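Local coordinates for Can2 (Sulfobacillus thermosulfidooxidans, PDB 7BDV), which is a dual-specificity nuclease that binds the signalling molecule cyclic tetra-adenylate and potentiates type III CRISPR defence, at residues H244-L249 against S354-Q359; H288-K293 against M327-Y332. One frame throughout, in Å; residues are numbered along the deposited sequence.

Contact 1 (H244-L249 against S354-Q359); sequences HYVYSL and SQLHHQ
Tyr245 OH has two partners at the edge of this contact with Leu356 and His357. It is hydrogen-bonded to Pro353 O and, at 2.8 Å, to water 1. The same water accepts a weak bond of 3.3 Å from His357 N, near the start of the last helix. The phenol thus ties helix 231-254 to the turn that leads into helix 356-365, and its two bonds probably limit the ring's rotation. CG of Tyr245 lies anti to the backbone N (chi1 176°), beside the carbonyl carbon, and the far end of the ring lies close to Leu356. Leu249 covers one face of that ring, with CG 4.0 Å above the plane and offset toward the rim.

The apolar part centres on Leu356 CD2. This methyl meets Leu249 CD1 at 3.5 Å and Val246 CG2 at 3.7 Å. It also approaches Tyr245 CE2, more loosely. Leu249 CD1 also lies 3.7 Å from both Leu356 CB and CG. Val246 and Leu356 cross at about a right angle, while the Tyr245 and Leu356 side chains run past each other in opposite directions. His357 adds its CB to the border of the patch, near Leu249 CD2.

Within helix 231-254, Tyr245 O takes two donors, Leu249 N and Ser248 OG. Ser248 OG also has a weak bond to Glu171 of helix 168-176. The whole is a buried helix-to-helix packing within the Card1-like endonuclease domain, where helix 231-254 meets the C-terminal helix 356-365.

Contact 2 (H288-K293 against M327-Y332); sequences HVIECK and MFASYY
Val289 and Glu291 hold Met327 and Ala329 through three backbone hydrogen bonds in parallel register. Met327 N gives to Val289 O at 2.8 Å. Glu291 N gives to Met327 O at 2.9 Å, and Ala329 N to Glu291 O at 2.9 Å with an N-H...O angle of 168°. Met327, a selenomethionine here, lies beside Ile290, and Phe328 beside Glu291. Softer CA-H...O contacts reinforce the pairing, such as Cys292 CA to Ala329 O at 3.4 Å. Water 2 extends it past the strand ends: it donates to Ala329 O at 2.9 Å and weakly to Lys293 O.

Apolar contacts occupy the face of Ile290 and Met327. Ile290 CG2 lies 4.1 Å from Ala329 CB, and Ile290 CG1 faces Met327 CB. Cys292 CB rests against Ala329 CB. Trp363 touches both Ile290 and Met327.

On the other face, the Phe328 ring turns its edge to the Glu291 backbone: CD1 is 3.5 Å from Glu291 O, which lies in the ring plane. Glu291 CG lies anti to the backbone N, and the chain then bends at chi2 (75°). This CG passes Phe328 CD1 at 4.2 Å. The carboxylate turns away, with OE1 close to Asp278 OD2, which accepts from Cys292 N and Lys293 N.

Helix 306-320 joins the strands as a beta-alpha-beta unit. Glu291, Cys292 and Lys293, at the end of strand 286-291, read as ExK, though Lys293 is not modelled beyond CG. With Asp278 alongside, this is consistent with a PD-(D/E)xK nuclease site.

Contacts 1 and 2 belong to one Card1-like endonuclease domain, their centres 10 Å apart. Along the chain the order is 244-249, 288-293, 327-332, 354-359, so the helix pair of contact 1 encloses the strand pair of contact 2. The two touch directly. Val246 CG1 meets Ile290 CD1 at 4.0 Å, Val246 CG2 lies by Cys292 CB, and Leu356 CD1 approaches Met327 SE. Contact 2 is nearer the bound nucleic acid, about 11 Å at nearest atoms against about 20 Å for contact 1. Helices 231-254 and 356-365 thus back the Ile290 side of the sheet and helix 306-320 the Glu291 side, around strands that lead to the probable PD-(D/E)xK site.

Contact 1 (H244-L249 against S354-Q359)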
ATOM      1  N   HIS A 244       5.771  26.205  -2.820  1.00 36.68           N
ATOM      2  CA  HIS A 244       6.504  26.910  -3.908  1.00 35.06           C
ATOM      3  C   HIS A 244       8.004  26.651  -3.715  1.00 31.93           C
ATOM      4  O   HIS A 244       8.729  26.426  -4.698  1.00 26.62           O
ATOM      5  CB  HIS A 244       6.174  28.388  -3.936  1.00 37.83           C
ATOM      6  CG  HIS A 244       4.842  28.729  -4.496  1.00 48.98           C
ATOM      7  ND1 HIS A 244       3.788  29.109  -3.686  1.00 53.22           N
ATOM      8  CD2 HIS A 244       4.403  28.792  -5.772  1.00 58.25           C
ATOM      9  CE1 HIS A 244       2.731  29.360  -4.436  1.00 56.15           C
ATOM     10  NE2 HIS A 244       3.089  29.186  -5.731  1.00 62.35           N
ATOM     11  N   TYR A 245       8.486  26.660  -2.471  1.00 31.10           N
ATOM     12  CA  TYR A 245       9.917  26.391  -2.202  1.00 28.97           C
ATOM     13  C   TYR A 245      10.284  25.017  -2.783  1.00 27.64           C
ATOM     14  O   TYR A 245      11.289  24.877  -3.509  1.00 28.72           O
ATOM     15  CB  TYR A 245      10.223  26.539  -0.706  1.00 30.50           C
ATOM     16  CG  TYR A 245      11.637  26.178  -0.355  1.00 34.03           C
ATOM     17  CD1 TYR A 245      12.707  26.909  -0.850  1.00 36.50           C
ATOM     18  CD2 TYR A 245      11.909  25.068   0.430  1.00 35.78           C
ATOM     19  CE1 TYR A 245      14.012  26.533  -0.593  1.00 33.49           C
ATOM     20  CE2 TYR A 245      13.204  24.681   0.690  1.00 34.11           C
ATOM     21  CZ  TYR A 245      14.253  25.457   0.245  1.00 30.61           C
ATOM     22  OH  TYR A 245      15.504  25.006   0.540  1.00 32.50           O
ATOM     23  N   VAL A 246       9.509  23.990  -2.450  1.00 31.71           N
ATOM     24  CA  VAL A 246       9.728  22.591  -2.907  1.00 31.91           C
ATOM     25  C   VAL A 246       9.705  22.561  -4.450  1.00 30.46           C
ATOM     26  O   VAL A 246      10.567  21.932  -5.058  1.00 28.58           O
ATOM     27  CB  VAL A 246       8.677  21.655  -2.297  1.00 31.82           C
ATOM     28  CG1 VAL A 246       8.681  20.286  -2.952  1.00 34.70           C
ATOM     29  CG2 VAL A 246       8.838  21.526  -0.787  1.00 35.44           C
ATOM     30  N   TYR A 247       8.724  23.182  -5.070  1.00 32.27           N
ATOM     31  CA  TYR A 247       8.578  23.167  -6.550  1.00 32.20           C
ATOM     32  C   TYR A 247       9.792  23.852  -7.177  1.00 29.91           C
ATOM     33  O   TYR A 247      10.347  23.351  -8.146  1.00 32.85           O
ATOM     34  CB  TYR A 247       7.274  23.865  -6.947  1.00 35.13           C
ATOM     35  CG  TYR A 247       6.971  23.740  -8.411  1.00 35.97           C
ATOM     36  CD1 TYR A 247       6.387  22.582  -8.886  1.00 43.24           C
ATOM     37  CD2 TYR A 247       7.244  24.754  -9.312  1.00 40.72           C
ATOM     38  CE1 TYR A 247       6.022  22.457 -10.222  1.00 49.21           C
ATOM     39  CE2 TYR A 247       6.952  24.616 -10.661  1.00 46.78           C
ATOM     40  CZ  TYR A 247       6.341  23.464 -11.119  1.00 49.28           C
ATOM     41  OH  TYR A 247       6.030  23.329 -12.445  1.00 58.16           O
ATOM     42  N   SER A 248      10.266  24.949  -6.580  1.00 38.15           N
ATOM     43  CA  SER A 248      11.433  25.736  -7.071  1.00 38.18           C
ATOM     44  C   SER A 248      12.739  24.936  -6.912  1.00 37.38           C
ATOM     45  O   SER A 248      13.601  25.033  -7.806  1.00 27.01           O
ATOM     46  CB  SER A 248      11.489  27.116  -6.442  1.00 40.55           C
ATOM     47  OG  SER A 248      11.895  27.069  -5.094  1.00 51.88           O
ATOM     48  N   LEU A 249      12.901  24.127  -5.861  1.00 33.18           N
ATOM     49  CA  LEU A 249      14.069  23.194  -5.773  1.00 30.70           C
ATOM     50  C   LEU A 249      13.999  22.202  -6.963  1.00 31.41           C
ATOM     51  O   LEU A 249      15.057  21.848  -7.547  1.00 29.68           O
ATOM     52  CB  LEU A 249      14.070  22.434  -4.433  1.00 29.94           C
ATOM     53  CG  LEU A 249      14.396  23.263  -3.183  1.00 28.71           C
ATOM     54  CD1 LEU A 249      14.521  22.387  -1.939  1.00 29.74           C
ATOM     55  CD2 LEU A 249      15.709  23.980  -3.339  1.00 30.12           C
ATOM     56  N   SER A 354      16.595  23.267   5.005  1.00 36.19           N
ATOM     57  CA  SER A 354      18.050  23.384   4.712  1.00 36.97           C
ATOM     58  C   SER A 354      18.583  22.129   4.017  1.00 35.28           C
ATOM     59  O   SER A 354      19.516  22.285   3.198  1.00 42.71           O
ATOM     60  CB  SER A 354      18.850  23.656   5.970  1.00 36.43           C
ATOM     61  OG  SER A 354      18.906  22.476   6.758  1.00 34.23           O
ATOM     62  N   GLN A 355      18.064  20.942   4.324  1.00 33.71           N
ATOM     63  CA  GLN A 355      18.566  19.644   3.808  1.00 31.98           C
ATOM     64  C   GLN A 355      17.760  19.173   2.575  1.00 30.09           C
ATOM     65  O   GLN A 355      18.116  18.123   2.015  1.00 32.89           O
ATOM     66  CB  GLN A 355      18.429  18.530   4.839  1.00 33.50           C
ATOM     67  CG  GLN A 355      18.992  18.887   6.205  1.00 41.93           C
ATOM     68  CD  GLN A 355      20.443  19.247   6.097  1.00 39.62           C
ATOM     69  OE1 GLN A 355      21.278  18.409   5.781  1.00 44.43           O
ATOM     70  NE2 GLN A 355      20.758  20.493   6.405  1.00 52.34           N
ATOM     71  N   LEU A 356      16.710  19.859   2.182  1.00 26.40           N
ATOM     72  CA  LEU A 356      15.732  19.274   1.232  1.00 29.22           C
ATOM     73  C   LEU A 356      16.397  19.009  -0.117  1.00 27.23           C
ATOM     74  O   LEU A 356      16.195  17.905  -0.666  1.00 35.07           O
ATOM     75  CB  LEU A 356      14.519  20.199   1.091  1.00 31.33           C
ATOM     76  CG  LEU A 356      13.366  19.633   0.255  1.00 30.38           C
ATOM     77  CD1 LEU A 356      12.835  18.317   0.823  1.00 34.05           C
ATOM     78  CD2 LEU A 356      12.266  20.636   0.142  1.00 29.55           C
ATOM     79  N   HIS A 357      17.193  19.940  -0.626  1.00 32.16           N
ATOM     80  CA  HIS A 357      17.800  19.803  -1.981  1.00 30.42           C
ATOM     81  C   HIS A 357      18.579  18.506  -2.004  1.00 33.34           C
ATOM     82  O   HIS A 357      18.367  17.683  -2.883  1.00 26.91           O
ATOM     83  CB  HIS A 357      18.715  20.980  -2.364  1.00 26.90           C
ATOM     84  CG  HIS A 357      19.307  20.809  -3.733  1.00 29.26           C
ATOM     85  ND1 HIS A 357      20.492  20.087  -3.937  1.00 25.31           N
ATOM     86  CD2 HIS A 357      18.848  21.152  -4.966  1.00 26.92           C
ATOM     87  CE1 HIS A 357      20.769  20.074  -5.227  1.00 30.06           C
ATOM     88  NE2 HIS A 357      19.775  20.707  -5.887  1.00 27.38           N
ATOM     89  N   HIS A 358      19.452  18.321  -1.021  1.00 31.46           N
ATOM     90  CA  HIS A 358      20.298  17.117  -0.923  1.00 34.53           C
ATOM     91  C   HIS A 358      19.440  15.854  -0.815  1.00 32.34           C
ATOM     92  O   HIS A 358      19.805  14.820  -1.470  1.00 37.87           O
ATOM     93  CB  HIS A 358      21.257  17.251   0.265  1.00 38.45           C
ATOM     94  CG  HIS A 358      22.119  16.063   0.389  1.00 46.70           C
ATOM     95  ND1 HIS A 358      21.866  15.079   1.322  1.00 50.88           N
ATOM     96  CD2 HIS A 358      23.219  15.694  -0.316  1.00 54.59           C
ATOM     97  CE1 HIS A 358      22.794  14.142   1.204  1.00 54.54           C
ATOM     98  NE2 HIS A 358      23.657  14.503   0.207  1.00 51.92           N
ATOM     99  N   GLN A 359      18.369  15.903  -0.023  1.00 32.00           N
ATOM    100  CA  GLN A 359      17.443  14.766   0.191  1.00 32.84           C
ATOM    101  C   GLN A 359      16.677  14.456  -1.105  1.00 30.18           C
ATOM    102  O   GLN A 359      16.478  13.307  -1.404  1.00 27.96           O
ATOM    103  CB  GLN A 359      16.514  15.070   1.368  1.00 38.82           C
ATOM    104  CG  GLN A 359      17.264  15.055   2.690  1.00 47.17           C
ATOM    105  CD  GLN A 359      16.346  15.153   3.873  1.00 52.54           C
ATOM    106  OE1 GLN A 359      15.725  16.180   4.121  1.00 57.07           O
ATOM    107  NE2 GLN A 359      16.322  14.082   4.647  1.00 63.70           N
TER
HETATM  108  O   HOH W   1      17.322  22.909   0.918  1.00 40.81           O

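Contact 2 (H288-K293 against M327-Y332)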
ATOM      1  N   HIS A 288       7.004   9.973  -9.018  1.00 37.15           N
ATOM      2  CA  HIS A 288       7.445  10.581  -7.743  1.00 34.61           C
ATOM      3  C   HIS A 288       6.331  11.515  -7.284  1.00 36.81           C
ATOM      4  O   HIS A 288       5.925  12.388  -8.067  1.00 32.37           O
ATOM      5  CB  HIS A 288       8.770  11.299  -7.949  1.00 34.35           C
ATOM      6  CG  HIS A 288       9.958  10.442  -8.191  1.00 35.77           C
ATOM      7  ND1 HIS A 288      10.110   9.702  -9.344  1.00 34.92           N
ATOM      8  CD2 HIS A 288      11.091  10.258  -7.471  1.00 36.86           C
ATOM      9  CE1 HIS A 288      11.264   9.060  -9.301  1.00 36.37           C
ATOM     10  NE2 HIS A 288      11.888   9.383  -8.152  1.00 32.51           N
ATOM     11  N   VAL A 289       5.843  11.320  -6.059  1.00 31.66           N
ATOM     12  CA  VAL A 289       4.790  12.151  -5.426  1.00 34.05           C
ATOM     13  C   VAL A 289       5.387  12.797  -4.169  1.00 36.43           C
ATOM     14  O   VAL A 289       5.925  12.054  -3.307  1.00 29.42           O
ATOM     15  CB  VAL A 289       3.553  11.283  -5.137  1.00 38.01           C
ATOM     16  CG1 VAL A 289       2.430  12.057  -4.469  1.00 45.91           C
ATOM     17  CG2 VAL A 289       3.059  10.587  -6.411  1.00 38.80           C
ATOM     18  N   ILE A 290       5.320  14.121  -4.063  1.00 34.68           N
ATOM     19  CA  ILE A 290       5.673  14.879  -2.818  1.00 36.12           C
ATOM     20  C   ILE A 290       4.382  15.414  -2.188  1.00 38.44           C
ATOM     21  O   ILE A 290       3.574  16.028  -2.916  1.00 39.12           O
ATOM     22  CB  ILE A 290       6.668  16.008  -3.107  1.00 32.76           C
ATOM     23  CG1 ILE A 290       7.905  15.490  -3.828  1.00 32.00           C
ATOM     24  CG2 ILE A 290       7.031  16.759  -1.828  1.00 34.33           C
ATOM     25  CD1 ILE A 290       8.725  16.560  -4.448  1.00 35.24           C
ATOM     26  N   GLU A 291       4.163  15.096  -0.911  1.00 36.10           N
ATOM     27  CA  GLU A 291       3.203  15.776  -0.003  1.00 34.20           C
ATOM     28  C   GLU A 291       3.949  16.896   0.740  1.00 37.67           C
ATOM     29  O   GLU A 291       4.907  16.602   1.495  1.00 33.73           O
ATOM     30  CB  GLU A 291       2.603  14.738   0.954  1.00 43.85           C
ATOM     31  CG  GLU A 291       1.530  15.282   1.874  1.00 46.83           C
ATOM     32  CD  GLU A 291       0.181  15.551   1.222  1.00 59.09           C
ATOM     33  OE1 GLU A 291       0.007  15.225   0.012  1.00 61.22           O
ATOM     34  OE2 GLU A 291      -0.711  16.057   1.940  1.00 66.11           O
ATOM     35  N   CYS A 292       3.593  18.161   0.477  1.00 38.27           N
ATOM     36  CA  CYS A 292       4.235  19.353   1.117  1.00 40.76           C
ATOM     37  C   CYS A 292       3.203  20.388   1.585  1.00 42.54           C
ATOM     38  O   CYS A 292       3.638  21.430   2.099  1.00 51.89           O
ATOM     39  CB  CYS A 292       5.258  19.980   0.180  1.00 45.93           C
ATOM     40  SG  CYS A 292       4.637  20.130  -1.512  1.00 48.12           S
ATOM     41  N   LYS A 293       1.900  20.102   1.444  1.00 45.17           N
ATOM     42  CA  LYS A 293       0.793  20.917   2.011  1.00 48.03           C
ATOM     43  C   LYS A 293       0.811  20.848   3.548  1.00 46.93           C
ATOM     44  O   LYS A 293       0.858  19.740   4.079  1.00 57.74           O
ATOM     45  CB  LYS A 293      -0.564  20.461   1.473  1.00 48.85           C
ATOM     46  CG  LYS A 293      -1.051  21.227   0.254  1.00 56.74           C
HETATM   47  N   MSE A 327       7.291  11.087  -1.017  1.00 40.75           N
HETATM   48  CA  MSE A 327       8.068  11.835  -0.039  1.00 42.84           C
HETATM   49  C   MSE A 327       7.131  12.736   0.745  1.00 40.75           C
HETATM   50  O   MSE A 327       6.168  13.265   0.189  1.00 38.52           O
HETATM   51  CB  MSE A 327       9.133  12.703  -0.706  1.00 49.45           C
HETATM   52  CG  MSE A 327       9.718  13.740   0.243  1.00 63.75           C
HETATM   53 SE   MSE A 327      11.187  14.678  -0.566  1.00 72.78          SE
HETATM   54  CE  MSE A 327      12.788  13.647  -0.044  1.00 58.92           C
ATOM     55  N   PHE A 328       7.435  12.895   2.035  1.00 34.58           N
ATOM     56  CA  PHE A 328       6.718  13.829   2.882  1.00 33.98           C
ATOM     57  C   PHE A 328       7.692  14.925   3.290  1.00 36.17           C
ATOM     58  O   PHE A 328       8.683  14.651   3.997  1.00 35.81           O
ATOM     59  CB  PHE A 328       6.075  13.080   4.053  1.00 37.69           C
ATOM     60  CG  PHE A 328       5.316  13.939   5.030  1.00 43.91           C
ATOM     61  CD1 PHE A 328       4.686  15.105   4.623  1.00 43.90           C
ATOM     62  CD2 PHE A 328       5.188  13.564   6.360  1.00 52.99           C
ATOM     63  CE1 PHE A 328       3.974  15.883   5.517  1.00 45.43           C
ATOM     64  CE2 PHE A 328       4.460  14.342   7.255  1.00 49.20           C
ATOM     65  CZ  PHE A 328       3.860  15.496   6.829  1.00 45.52           C
ATOM     66  N   ALA A 329       7.456  16.136   2.806  1.00 36.35           N
ATOM     67  CA  ALA A 329       8.299  17.333   3.038  1.00 34.60           C
ATOM     68  C   ALA A 329       7.538  18.304   3.933  1.00 35.15           C
ATOM     69  O   ALA A 329       6.341  18.544   3.666  1.00 37.31           O
ATOM     70  CB  ALA A 329       8.676  17.969   1.707  1.00 36.32           C
ATOM     71  N   SER A 330       8.206  18.830   4.956  1.00 35.80           N
ATOM     72  CA  SER A 330       7.645  19.728   6.002  1.00 36.00           C
ATOM     73  C   SER A 330       8.672  20.806   6.369  1.00 35.97           C
ATOM     74  O   SER A 330       9.891  20.500   6.383  1.00 41.72           O
ATOM     75  CB  SER A 330       7.264  18.912   7.212  1.00 46.12           C
ATOM     76  OG  SER A 330       6.659  19.695   8.203  1.00 51.79           O
ATOM     77  N   TYR A 331       8.234  22.026   6.682  1.00 36.12           N
ATOM     78  CA  TYR A 331       9.091  23.082   7.276  1.00 37.04           C
ATOM     79  C   TYR A 331       9.080  22.939   8.800  1.00 41.11           C
ATOM     80  O   TYR A 331       9.996  23.497   9.415  1.00 53.39           O
ATOM     81  CB  TYR A 331       8.694  24.497   6.819  1.00 36.72           C
ATOM     82  CG  TYR A 331       7.368  25.014   7.327  1.00 36.46           C
ATOM     83  CD1 TYR A 331       7.279  25.662   8.551  1.00 35.22           C
ATOM     84  CD2 TYR A 331       6.205  24.884   6.577  1.00 34.49           C
ATOM     85  CE1 TYR A 331       6.075  26.101   9.049  1.00 34.25           C
ATOM     86  CE2 TYR A 331       4.989  25.336   7.051  1.00 33.84           C
ATOM     87  CZ  TYR A 331       4.922  25.943   8.290  1.00 37.59           C
ATOM     88  OH  TYR A 331       3.732  26.394   8.781  1.00 37.48           O
ATOM     89  N   TYR A 332       8.109  22.221   9.370  1.00 42.51           N
ATOM     90  CA  TYR A 332       7.932  22.041  10.837  1.00 49.02           C
ATOM     91  C   TYR A 332       8.507  20.686  11.248  1.00 48.05           C
ATOM     92  O   TYR A 332       8.341  19.691  10.548  1.00 47.15           O
ATOM     93  CB  TYR A 332       6.451  22.147  11.232  1.00 47.25           C
TER
HETATM   94  O   HOH W   2       4.063  19.468   5.187  1.00 47.12           O